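Local coordinates for putative polyketide synthase (Brevibacillus brevis, PDB 5HU7), which probably dehydrates beta-hydroxyacyl intermediates to enoyl products during polyketide synthesis, as the dehydratase domain of a trans-AT polyketide synthase, at residues S152-T157 and V182-G187; G178-Y183 and L190-L195; S194-T199 and H209-E214; V256-I261 and E279-A284. All blocks are in the same frame, centred on the assembly; numbering follows the deposited sequence.

Contact 1: residues S152-T157 and V182-G187; sequences SSEILT and VYRAPG
Strands 154-157 and 182-185 run antiparallel, with axes 4.8 Å apart at their closest and at 152°. L156 and V182 exchange backbone bonds both ways, and R184 N donates to E154 O over 2.9 Å. The pairing then becomes uneven. S153 N donates to R184 O at 2.8 Å, while E154 N reaches the same oxygen only weakly. I155 runs alongside the Y183 ring. I155 CD1 is 3.7 Å from Y183 CE2, and I155 CG2 sits over the rim of one ring face. S152 OG meets the ring edge, 3.8 Å from Y183 CD2; its hydrogen bond goes to Q149 O. R184 starts with CG anti to the backbone N (chi1 -173°) and bends at chi3 (58°). This swings its guanidinium back over the bulged strand. S153 OG lies over the guanidinium face, 2.9 Å from R184 NH2, but at a poor angle for a bond. E154 OE2 stays 4.1 Å from R184 NH2, beyond a salt bridge. Y222 OH of helix 212-227 gives R184 NE a weak partner. S153 and E154 facing R184 form a classic beta bulge, on hot-dog strand 154-157, which is outermost within this chain.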
loop_
_atom_site.group_PDB
_atom_site.type_symbol
_atom_site.label_atom_id
_atom_site.label_comp_id
_atom_site.label_asym_id
_atom_site.label_seq_id
_atom_site.Cartn_x
_atom_site.Cartn_y
_atom_site.Cartn_z
ATOM N N SER A 152 12.787 37.364 29.760
ATOM C CA SER A 152 12.081 38.175 28.784
ATOM C C SER A 152 11.908 39.646 29.186
ATOM O O SER A 152 11.803 39.999 30.371
ATOM C CB SER A 152 10.737 37.547 28.409
ATOM O OG SER A 152 9.973 37.129 29.524
ATOM N N SER A 153 11.923 40.507 28.157
ATOM C CA SER A 153 11.754 41.949 28.276
ATOM C C SER A 153 10.271 42.326 28.099
ATOM O O SER A 153 9.847 43.377 28.573
ATOM C CB SER A 153 12.610 42.652 27.236
ATOM O OG SER A 153 12.310 42.204 25.922
ATOM N N GLU A 154 9.496 41.489 27.393
ATOM C CA GLU A 154 8.074 41.688 27.192
ATOM C C GLU A 154 7.364 40.338 27.170
ATOM O O GLU A 154 7.953 39.329 26.777
ATOM C CB GLU A 154 7.818 42.361 25.834
ATOM C CG GLU A 154 8.051 43.853 25.825
ATOM C CD GLU A 154 7.485 44.571 24.617
ATOM O OE1 GLU A 154 6.776 43.922 23.815
ATOM O OE2 GLU A 154 7.745 45.787 24.471
ATOM N N ILE A 155 6.083 40.341 27.551
ATOM C CA ILE A 155 5.178 39.193 27.454
ATOM C C ILE A 155 3.922 39.742 26.803
ATOM O O ILE A 155 3.322 40.682 27.308
ATOM C CB ILE A 155 4.859 38.484 28.767
ATOM C CG1 ILE A 155 6.152 38.170 29.525
ATOM C CG2 ILE A 155 4.046 37.212 28.485
ATOM C CD1 ILE A 155 5.949 37.551 30.830
ATOM N N LEU A 156 3.558 39.179 25.668
ATOM C CA LEU A 156 2.430 39.641 24.881
ATOM C C LEU A 156 1.303 38.663 24.880
ATOM O O LEU A 156 1.520 37.475 24.764
ATOM C CB LEU A 156 2.857 39.839 23.426
ATOM C CG LEU A 156 3.888 40.932 23.189
ATOM C CD1 LEU A 156 5.310 40.428 23.469
ATOM C CD2 LEU A 156 3.840 41.399 21.748
ATOM N N THR A 157 0.082 39.179 24.867
ATOM C CA THR A 157 -1.116 38.358 24.689
ATOM C C THR A 157 -1.234 38.020 23.160
ATOM O O THR A 157 -0.523 38.610 22.349
ATOM C CB THR A 157 -2.344 39.146 25.077
ATOM O OG1 THR A 157 -2.440 40.260 24.192
ATOM C CG2 THR A 157 -2.317 39.624 26.546
ATOM N N VAL A 182 3.185 35.152 24.319
ATOM C CA VAL A 182 4.512 35.181 23.718
ATOM C C VAL A 182 5.461 35.862 24.652
ATOM O O VAL A 182 5.255 37.013 24.987
ATOM C CB VAL A 182 4.496 35.868 22.336
ATOM C CG1 VAL A 182 5.896 35.988 21.768
ATOM C CG2 VAL A 182 3.597 35.104 21.386
ATOM N N TYR A 183 6.527 35.165 25.018
ATOM C CA TYR A 183 7.625 35.683 25.844
ATOM C C TYR A 183 8.743 36.163 24.917
ATOM O O TYR A 183 9.340 35.353 24.242
ATOM C CB TYR A 183 8.172 34.566 26.715
ATOM C CG TYR A 183 7.216 34.060 27.769
ATOM C CD1 TYR A 183 6.367 32.998 27.511
ATOM C CD2 TYR A 183 7.279 34.531 29.070
ATOM C CE1 TYR A 183 5.542 32.475 28.494
ATOM C CE2 TYR A 183 6.475 33.999 30.070
ATOM C CZ TYR A 183 5.590 32.982 29.773
ATOM O OH TYR A 183 4.789 32.447 30.749
ATOM N N ARG A 184 9.047 37.455 24.907
ATOM C CA ARG A 184 10.097 37.977 24.052
ATOM C C ARG A 184 11.320 38.302 24.837
ATOM O O ARG A 184 11.275 39.001 25.845
ATOM C CB ARG A 184 9.704 39.253 23.286
ATOM C CG ARG A 184 10.824 39.647 22.275
ATOM C CD ARG A 184 10.635 40.918 21.487
ATOM N NE ARG A 184 10.477 42.095 22.347
ATOM C CZ ARG A 184 11.476 42.746 22.951
ATOM N NH1 ARG A 184 12.736 42.335 22.821
ATOM N NH2 ARG A 184 11.214 43.809 23.708
ATOM N N ALA A 185 12.432 37.944 24.263
ATOM C CA ALA A 185 13.707 38.300 24.824
ATOM C C ALA A 185 14.569 38.736 23.664
ATOM O O ALA A 185 14.245 38.440 22.508
ATOM C CB ALA A 185 14.323 37.082 25.478
ATOM N N PRO A 186 15.714 39.375 23.929
ATOM C CA PRO A 186 16.629 39.704 22.830
ATOM C C PRO A 186 17.175 38.405 22.226
ATOM O O PRO A 186 17.669 37.551 22.963
ATOM C CB PRO A 186 17.718 40.533 23.533
ATOM C CG PRO A 186 17.077 40.984 24.802
ATOM C CD PRO A 186 16.276 39.814 25.217
ATOM N N GLY A 187 16.959 38.209 20.925
ATOM C CA GLY A 187 17.394 37.002 20.220
ATOM C C GLY A 187 16.440 35.816 20.202
ATOM O O GLY A 187 16.735 34.829 19.507
#

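Contact 2: residues G178-Y183 and L190-L195; sequences GIDQVY and LVKLSL
K192 and D180 meet in a salt bridge, and with L190 they have the most surface buried here. The K192 chain runs extended from CB and bends only at its end (chi4 -70°), which brings NZ round to D180. NZ donates to D180 OD2 at 3.0 Å, coming from above the carboxylate plane, 58° out of it. S194 CB lies on the other side of that plane, 3.2 Å from D180 OD1. The stem of K192 crosses Q181, with K192 CB 3.7 Å from Q181 CG and K192 CD beside Q181 NE2. The K192 backbone is gripped as well: its O accepts from D180 N and its N donates to Q181 O. A leucine in place of K192 would probably leave the D180 carboxylate without its charged mate.

L190 lies alongside Y183, with CB atoms of the two residues 4.0 Å apart. L190 O accepts from Y183 N and also sits at the edge of the Y183 ring, 3.5 Å from Y183 CD1. L190 N returns the bond to Y183 O. On the other face of the sheet I179 CG2 meets V191 CG1 at 4.2 Å, and this apolar side is covered by S219 and Y222 of helix 212-227. At the far end S194 N donates to G178 O over 2.7 Å. D180 and Q181 both face K192, a classic beta bulge. It shifts the register by one residue within the antiparallel hairpin of strands 179-185 and 188-193.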
loop_
_atom_site.group_PDB
_atom_site.type_symbol
_atom_site.label_atom_id
_atom_site.label_comp_id
_atom_site.label_asym_id
_atom_site.label_seq_id
_atom_site.Cartn_x
_atom_site.Cartn_y
_atom_site.Cartn_z
ATOM N N GLY A 178 -4.028 29.716 18.032
ATOM C CA GLY A 178 -3.140 28.762 18.677
ATOM C C GLY A 178 -2.174 29.340 19.696
ATOM O O GLY A 178 -1.536 28.572 20.408
ATOM N N ILE A 179 -2.064 30.682 19.809
ATOM C CA ILE A 179 -1.104 31.353 20.698
ATOM C C ILE A 179 -1.704 31.755 22.028
ATOM O O ILE A 179 -2.553 32.637 22.027
ATOM C CB ILE A 179 -0.528 32.612 19.969
ATOM C CG1 ILE A 179 0.147 32.198 18.647
ATOM C CG2 ILE A 179 0.465 33.415 20.870
ATOM C CD1 ILE A 179 0.720 33.326 17.904
ATOM N N ASP A 180 -1.223 31.200 23.167
ATOM C CA ASP A 180 -1.689 31.650 24.475
ATOM C C ASP A 180 -0.963 32.957 24.836
ATOM O O ASP A 180 -1.585 33.946 25.206
ATOM C CB ASP A 180 -1.422 30.594 25.560
ATOM C CG ASP A 180 -2.320 29.375 25.503
ATOM O OD1 ASP A 180 -3.538 29.544 25.298
ATOM O OD2 ASP A 180 -1.820 28.260 25.755
ATOM N N GLN A 181 0.355 32.945 24.761
ATOM C CA GLN A 181 1.159 34.114 25.094
ATOM C C GLN A 181 2.513 34.015 24.469
ATOM O O GLN A 181 2.947 32.926 24.112
ATOM C CB GLN A 181 1.266 34.290 26.623
ATOM C CG GLN A 181 1.646 33.014 27.372
ATOM C CD GLN A 181 1.581 33.182 28.868
ATOM O OE1 GLN A 181 2.379 33.900 29.469
ATOM N NE2 GLN A 181 0.645 32.514 29.509
ATOM N N VAL A 182 3.185 35.152 24.319
ATOM C CA VAL A 182 4.512 35.181 23.718
ATOM C C VAL A 182 5.461 35.862 24.652
ATOM O O VAL A 182 5.255 37.013 24.987
ATOM C CB VAL A 182 4.496 35.868 22.336
ATOM C CG1 VAL A 182 5.896 35.988 21.768
ATOM C CG2 VAL A 182 3.597 35.104 21.386
ATOM N N TYR A 183 6.527 35.165 25.018
ATOM C CA TYR A 183 7.625 35.683 25.844
ATOM C C TYR A 183 8.743 36.163 24.917
ATOM O O TYR A 183 9.340 35.353 24.242
ATOM C CB TYR A 183 8.172 34.566 26.715
ATOM C CG TYR A 183 7.216 34.060 27.769
ATOM C CD1 TYR A 183 6.367 32.998 27.511
ATOM C CD2 TYR A 183 7.279 34.531 29.070
ATOM C CE1 TYR A 183 5.542 32.475 28.494
ATOM C CE2 TYR A 183 6.475 33.999 30.070
ATOM C CZ TYR A 183 5.590 32.982 29.773
ATOM O OH TYR A 183 4.789 32.447 30.749
ATOM N N LEU A 190 9.562 32.859 22.897
ATOM C CA LEU A 190 9.094 31.584 23.441
ATOM C C LEU A 190 7.585 31.678 23.380
ATOM O O LEU A 190 6.987 32.512 24.062
ATOM C CB LEU A 190 9.595 31.315 24.866
ATOM C CG LEU A 190 9.026 30.066 25.525
ATOM C CD1 LEU A 190 9.650 28.810 24.932
ATOM C CD2 LEU A 190 9.208 30.126 27.059
ATOM N N VAL A 191 6.979 30.875 22.514
ATOM C CA VAL A 191 5.547 30.921 22.300
ATOM C C VAL A 191 4.886 29.842 23.111
ATOM O O VAL A 191 5.244 28.677 22.955
ATOM C CB VAL A 191 5.218 30.701 20.794
ATOM C CG1 VAL A 191 3.726 30.815 20.542
ATOM C CG2 VAL A 191 5.968 31.684 19.918
ATOM N N LYS A 192 3.888 30.202 23.906
ATOM C CA LYS A 192 3.087 29.212 24.625
ATOM C C LYS A 192 1.919 28.881 23.694
ATOM O O LYS A 192 1.166 29.774 23.294
ATOM C CB LYS A 192 2.578 29.748 25.954
ATOM C CG LYS A 192 1.828 28.692 26.756
ATOM C CD LYS A 192 1.640 29.116 28.193
ATOM C CE LYS A 192 0.744 28.176 28.949
ATOM N NZ LYS A 192 -0.675 28.257 28.503
ATOM N N LEU A 193 1.798 27.616 23.333
ATOM C CA LEU A 193 0.802 27.162 22.374
ATOM C C LEU A 193 -0.396 26.517 23.011
ATOM O O LEU A 193 -0.276 25.799 23.992
ATOM C CB LEU A 193 1.437 26.142 21.413
ATOM C CG LEU A 193 2.571 26.668 20.567
ATOM C CD1 LEU A 193 3.317 25.535 19.958
ATOM C CD2 LEU A 193 2.079 27.644 19.510
ATOM N N SER A 194 -1.525 26.631 22.327
ATOM C CA SER A 194 -2.766 25.965 22.696
ATOM C C SER A 194 -3.362 25.567 21.366
ATOM O O SER A 194 -4.287 26.194 20.857
ATOM C CB SER A 194 -3.650 26.863 23.554
ATOM O OG SER A 194 -5.015 26.508 23.461
ATOM N N LEU A 195 -2.735 24.552 20.764
ATOM C CA LEU A 195 -3.108 24.062 19.452
ATOM C C LEU A 195 -4.533 23.509 19.470
ATOM O O LEU A 195 -4.951 22.934 20.478
ATOM C CB LEU A 195 -2.116 22.990 18.963
ATOM C CG LEU A 195 -0.696 23.479 18.687
ATOM C CD1 LEU A 195 0.248 22.325 18.428
ATOM C CD2 LEU A 195 -0.665 24.462 17.542
#

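Contact 3: residues S194-T199 and H209-E214; sequences SLPSIT and HPSLLE
H209 holds its imidazole anti to the backbone N (chi1 -169°), and L195 turns CG to the side of its own N (chi1 -66°), so that leucine and ring pass each other in antiparallel fashion. L195 CB lies over the ring centre, 3.8 Å from the H209 centroid, in a CH-pi contact. L195 CD1 continues to H209 CB at 3.7 Å. P210 CD covers the opposite face of the ring nearer its rim, so the imidazole is sandwiched between the two residues.

Both ring nitrogens are used. H209 NE2 donates to P196 O at 2.7 Å, somewhat bent, with the oxygen tilted slightly from the ring plane. H209 ND1 accepts from S211 N at 3.0 Å, a straighter bond of 160°. Together they fix the rotation of the ring. I198 crosses the ring obliquely, with CG1 pressed to 3.1 Å from H209 NE2. Its CD1 reaches P210 CG tip to tip at 3.8 Å. P196 CD packs on S211 CB at 3.6 Å. An alanine here in place of H209 is likely to leave P196 O and S211 N without these partners and to open a gap between L195 and P210.

P210 also touches L37 and F38, probably of the first hot-dog half. H209 to L212 form a type I turn, and the histidine side chain caps the turn that leads into helix 212-227. HPSLLE resembles the HPxLLD motif of polyketide dehydratases, with E214 at what is probably the aspartate position.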
loop_
_atom_site.group_PDB
_atom_site.type_symbol
_atom_site.label_atom_id
_atom_site.label_comp_id
_atom_site.label_asym_id
_atom_site.label_seq_id
_atom_site.Cartn_x
_atom_site.Cartn_y
_atom_site.Cartn_z
ATOM N N SER A 194 -1.525 26.631 22.327
ATOM C CA SER A 194 -2.766 25.965 22.696
ATOM C C SER A 194 -3.362 25.567 21.366
ATOM O O SER A 194 -4.287 26.194 20.857
ATOM C CB SER A 194 -3.650 26.863 23.554
ATOM O OG SER A 194 -5.015 26.508 23.461
ATOM N N LEU A 195 -2.735 24.552 20.764
ATOM C CA LEU A 195 -3.108 24.062 19.452
ATOM C C LEU A 195 -4.533 23.509 19.470
ATOM O O LEU A 195 -4.951 22.934 20.478
ATOM C CB LEU A 195 -2.116 22.990 18.963
ATOM C CG LEU A 195 -0.696 23.479 18.687
ATOM C CD1 LEU A 195 0.248 22.325 18.428
ATOM C CD2 LEU A 195 -0.665 24.462 17.542
ATOM N N PRO A 196 -5.316 23.704 18.386
ATOM C CA PRO A 196 -6.700 23.204 18.394
ATOM C C PRO A 196 -6.819 21.706 18.646
ATOM O O PRO A 196 -5.890 20.952 18.387
ATOM C CB PRO A 196 -7.235 23.591 17.013
ATOM C CG PRO A 196 -6.341 24.656 16.528
ATOM C CD PRO A 196 -5.004 24.392 17.116
ATOM N N SER A 197 -7.967 21.294 19.180
ATOM C CA SER A 197 -8.251 19.899 19.506
ATOM C C SER A 197 -8.309 19.034 18.243
ATOM O O SER A 197 -8.950 19.404 17.257
ATOM C CB SER A 197 -9.572 19.791 20.271
ATOM O OG SER A 197 -10.643 20.375 19.546
ATOM N N ILE A 198 -7.597 17.909 18.275
ATOM C CA ILE A 198 -7.543 16.926 17.198
ATOM C C ILE A 198 -7.880 15.589 17.862
ATOM O O ILE A 198 -7.419 15.332 18.981
ATOM C CB ILE A 198 -6.134 16.942 16.522
ATOM C CG1 ILE A 198 -5.863 18.299 15.831
ATOM C CG2 ILE A 198 -5.937 15.797 15.527
ATOM C CD1 ILE A 198 -6.745 18.703 14.656
ATOM N N THR A 199 -8.704 14.755 17.197
ATOM C CA THR A 199 -9.128 13.458 17.733
ATOM C C THR A 199 -7.918 12.587 18.126
ATOM O O THR A 199 -6.876 12.666 17.482
ATOM C CB THR A 199 -10.093 12.781 16.741
ATOM O OG1 THR A 199 -11.244 13.614 16.594
ATOM C CG2 THR A 199 -10.519 11.391 17.179
ATOM N N HIS A 209 1.221 18.877 14.107
ATOM C CA HIS A 209 -0.171 19.225 14.238
ATOM C C HIS A 209 -0.572 20.001 12.971
ATOM O O HIS A 209 0.233 20.796 12.476
ATOM C CB HIS A 209 -0.348 20.097 15.486
ATOM C CG HIS A 209 -1.758 20.319 15.891
ATOM N ND1 HIS A 209 -2.536 21.288 15.280
ATOM C CD2 HIS A 209 -2.497 19.690 16.829
ATOM C CE1 HIS A 209 -3.739 21.177 15.833
ATOM N NE2 HIS A 209 -3.727 20.305 16.841
ATOM N N PRO A 210 -1.812 19.830 12.441
ATOM C CA PRO A 210 -2.186 20.557 11.222
ATOM C C PRO A 210 -2.280 22.081 11.346
ATOM O O PRO A 210 -2.330 22.750 10.315
ATOM C CB PRO A 210 -3.543 19.933 10.860
ATOM C CG PRO A 210 -4.063 19.410 12.112
ATOM C CD PRO A 210 -2.889 18.911 12.853
ATOM N N SER A 211 -2.320 22.633 12.573
ATOM C CA SER A 211 -2.448 24.075 12.808
ATOM C C SER A 211 -1.164 24.748 13.290
ATOM O O SER A 211 -1.183 25.956 13.488
ATOM C CB SER A 211 -3.541 24.317 13.838
ATOM O OG SER A 211 -4.689 23.526 13.574
ATOM N N LEU A 212 -0.072 24.000 13.478
ATOM C CA LEU A 212 1.205 24.526 13.976
ATOM C C LEU A 212 1.799 25.702 13.162
ATOM O O LEU A 212 2.404 26.597 13.745
ATOM C CB LEU A 212 2.219 23.364 14.060
ATOM C CG LEU A 212 3.618 23.707 14.524
ATOM C CD1 LEU A 212 3.591 24.271 15.927
ATOM C CD2 LEU A 212 4.526 22.490 14.460
ATOM N N LEU A 213 1.666 25.684 11.838
ATOM C CA LEU A 213 2.195 26.742 10.962
ATOM C C LEU A 213 1.381 28.036 11.094
ATOM O O LEU A 213 1.936 29.131 10.996
ATOM C CB LEU A 213 2.162 26.239 9.502
ATOM C CG LEU A 213 2.675 27.181 8.397
ATOM C CD1 LEU A 213 4.175 27.422 8.542
ATOM C CD2 LEU A 213 2.287 26.618 7.000
ATOM N N GLU A 214 0.082 27.919 11.373
ATOM C CA GLU A 214 -0.775 29.100 11.535
ATOM C C GLU A 214 -0.415 29.880 12.833
ATOM O O GLU A 214 -0.825 31.040 12.972
ATOM C CB GLU A 214 -2.293 28.742 11.529
ATOM C CG GLU A 214 -2.744 27.677 10.530
ATOM C CD GLU A 214 -2.193 27.758 9.117
ATOM O OE1 GLU A 214 -2.529 28.732 8.405
ATOM O OE2 GLU A 214 -1.485 26.812 8.699
#

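Contact 4: residues V256-I261 and E279-A284; sequences VKYALI and ELCDEA
The L260 and E279 chains run together off one face of the sheet, with L260 CD2 3.9 Å from E279 OE1. Between their backbones L260 N donates to E279 O, and E279 N donates to L260 O. A water stands 2.7 Å from E279 OE1 and 3.1 Å from L260 O. E279 bends at chi2, and its other oxygen, OE2, is held in a salt bridge by R290. The charge is thus buried beside leucine, but paired.

Further along the same face, C281 places SG between its own N and carbonyl carbon (chi1 71°). That turns the sulfur to Y258, where SG is 3.7 Å from Y258 CB. Toward the ring itself the sulfur stands obliquely, 5.4 Å from the Y258 centroid. D282 O lies at the ring edge, near its plane. L145 of helix 145-150 packs against both Y258 and C281.

K257 and Y258 both face C281, a classic beta bulge at the end of this antiparallel pair of hot-dog strands. C281 O is gripped by two donors, K257 N at 2.8 Å and Y258 N at a longer distance.

The opposite face is apolar. L280 CD2 lies close on A259 CB, at 3.4 Å. V256 CG1 packs 3.9 Å from L280 CB. L212 and L216 of helix 212-227 cover this side, touching L280 and A259. Past the bulge, K257 and E283 cross at their CG atoms; their charged ends do not meet.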
loop_
_atom_site.group_PDB
_atom_site.type_symbol
_atom_site.label_atom_id
_atom_site.label_comp_id
_atom_site.label_asym_id
_atom_site.label_seq_id
_atom_site.Cartn_x
_atom_site.Cartn_y
_atom_site.Cartn_z
ATOM N N VAL A 256 3.286 19.144 22.076
ATOM C CA VAL A 256 3.880 20.445 21.814
ATOM C C VAL A 256 3.115 21.560 22.536
ATOM O O VAL A 256 2.044 21.955 22.108
ATOM C CB VAL A 256 3.968 20.676 20.297
ATOM C CG1 VAL A 256 4.530 22.069 19.979
ATOM C CG2 VAL A 256 4.804 19.571 19.644
ATOM N N LYS A 257 3.664 22.039 23.647
ATOM C CA LYS A 257 3.070 23.121 24.422
ATOM C C LYS A 257 3.795 24.444 24.211
ATOM O O LYS A 257 3.187 25.484 24.407
ATOM C CB LYS A 257 3.042 22.731 25.895
ATOM C CG LYS A 257 2.320 21.410 26.167
ATOM C CD LYS A 257 0.933 21.296 25.507
ATOM C CE LYS A 257 -0.032 20.409 26.271
ATOM N NZ LYS A 257 0.439 19.001 26.371
ATOM N N TYR A 258 5.051 24.415 23.737
ATOM C CA TYR A 258 5.842 25.614 23.491
ATOM C C TYR A 258 6.685 25.472 22.276
ATOM O O TYR A 258 7.163 24.374 21.975
ATOM C CB TYR A 258 6.842 25.874 24.638
ATOM C CG TYR A 258 6.212 26.243 25.964
ATOM C CD1 TYR A 258 5.794 25.265 26.854
ATOM C CD2 TYR A 258 6.080 27.568 26.344
ATOM C CE1 TYR A 258 5.205 25.595 28.062
ATOM C CE2 TYR A 258 5.490 27.912 27.553
ATOM C CZ TYR A 258 5.069 26.921 28.420
ATOM O OH TYR A 258 4.475 27.229 29.622
ATOM N N ALA A 259 7.000 26.621 21.670
ATOM C CA ALA A 259 7.937 26.720 20.561
ATOM C C ALA A 259 8.934 27.824 20.899
ATOM O O ALA A 259 8.528 28.937 21.199
ATOM C CB ALA A 259 7.200 27.056 19.266
ATOM N N LEU A 260 10.216 27.497 20.940
ATOM C CA LEU A 260 11.281 28.469 21.153
ATOM C C LEU A 260 11.824 28.774 19.770
ATOM O O LEU A 260 12.210 27.849 19.083
ATOM C CB LEU A 260 12.385 27.906 22.037
ATOM C CG LEU A 260 13.589 28.839 22.295
ATOM C CD1 LEU A 260 13.194 30.042 23.085
ATOM C CD2 LEU A 260 14.666 28.114 23.012
ATOM N N ILE A 261 11.788 30.040 19.336
ATOM C CA ILE A 261 12.231 30.422 18.003
ATOM C C ILE A 261 13.387 31.388 18.162
ATOM O O ILE A 261 13.300 32.333 18.942
ATOM C CB ILE A 261 11.085 31.074 17.174
ATOM C CG1 ILE A 261 9.837 30.160 17.068
ATOM C CG2 ILE A 261 11.574 31.448 15.773
ATOM C CD1 ILE A 261 8.556 30.932 16.944
ATOM N N GLU A 279 12.604 25.010 18.259
ATOM C CA GLU A 279 12.534 23.878 19.166
ATOM C C GLU A 279 11.112 23.814 19.713
ATOM O O GLU A 279 10.596 24.821 20.198
ATOM C CB GLU A 279 13.560 24.011 20.292
ATOM C CG GLU A 279 14.921 23.555 19.814
ATOM C CD GLU A 279 16.122 24.231 20.435
ATOM O OE1 GLU A 279 16.147 25.478 20.487
ATOM O OE2 GLU A 279 17.064 23.515 20.827
ATOM N N LEU A 280 10.481 22.646 19.599
ATOM C CA LEU A 280 9.122 22.410 20.024
ATOM C C LEU A 280 9.197 21.447 21.188
ATOM O O LEU A 280 9.726 20.362 21.021
ATOM C CB LEU A 280 8.309 21.808 18.866
ATOM C CG LEU A 280 8.309 22.615 17.570
ATOM C CD1 LEU A 280 7.503 21.920 16.509
ATOM C CD2 LEU A 280 7.720 24.012 17.774
ATOM N N CYS A 281 8.709 21.852 22.373
ATOM C CA CYS A 281 8.766 21.029 23.561
ATOM C C CYS A 281 7.415 20.917 24.252
ATOM O O CYS A 281 6.459 21.609 23.897
ATOM C CB CYS A 281 9.811 21.609 24.502
ATOM S SG CYS A 281 9.314 23.178 25.257
ATOM N N ASP A 282 7.353 20.007 25.234
ATOM C CA ASP A 282 6.184 19.768 26.101
ATOM C C ASP A 282 6.191 20.756 27.287
ATOM O O ASP A 282 7.011 21.667 27.293
ATOM C CB ASP A 282 6.146 18.283 26.571
ATOM C CG ASP A 282 7.287 17.810 27.460
ATOM O OD1 ASP A 282 8.065 18.661 27.932
ATOM O OD2 ASP A 282 7.400 16.579 27.682
ATOM N N GLU A 283 5.263 20.582 28.263
ATOM C CA GLU A 283 5.128 21.402 29.487
ATOM C C GLU A 283 6.399 21.421 30.337
ATOM O O GLU A 283 6.641 22.403 31.026
ATOM C CB GLU A 283 4.017 20.842 30.414
ATOM C CG GLU A 283 2.604 20.846 29.874
ATOM C CD GLU A 283 1.575 20.402 30.895
ATOM O OE1 GLU A 283 1.530 19.189 31.205
ATOM O OE2 GLU A 283 0.810 21.261 31.388
ATOM N N ALA A 284 7.144 20.298 30.363
ATOM C CA ALA A 284 8.377 20.135 31.140
ATOM C C ALA A 284 9.655 20.618 30.430
ATOM O O ALA A 284 10.722 20.567 31.029
ATOM C CB ALA A 284 8.544 18.667 31.512
HETATM O O HOH W 1 15.315 27.628 19.116
#

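Overall arrangement
Contacts 1, 2 and 4 follow one another across neighbouring antiparallel strands, in the order 154-157, 179-185, 188-193, 258-263 and 276-281. Contacts 1 and 2 share V182 and Y183, with centres 11 Å apart. The centres of contacts 2 and 4 are 9 Å apart, and the two join where strands 188-193 and 258-263 pair. Contact 3 opens along the chain where contact 2 ends, sharing S194 and L195; contact 4 comes last. Contact 3 lies about 22 Å from contact 1, centre to centre. Its L212 begins helix 212-227, which packs on the strands of the other three contacts. Strands wrapped round this helix make the second hot-dog half, consistent with the double hot-dog dehydratase fold.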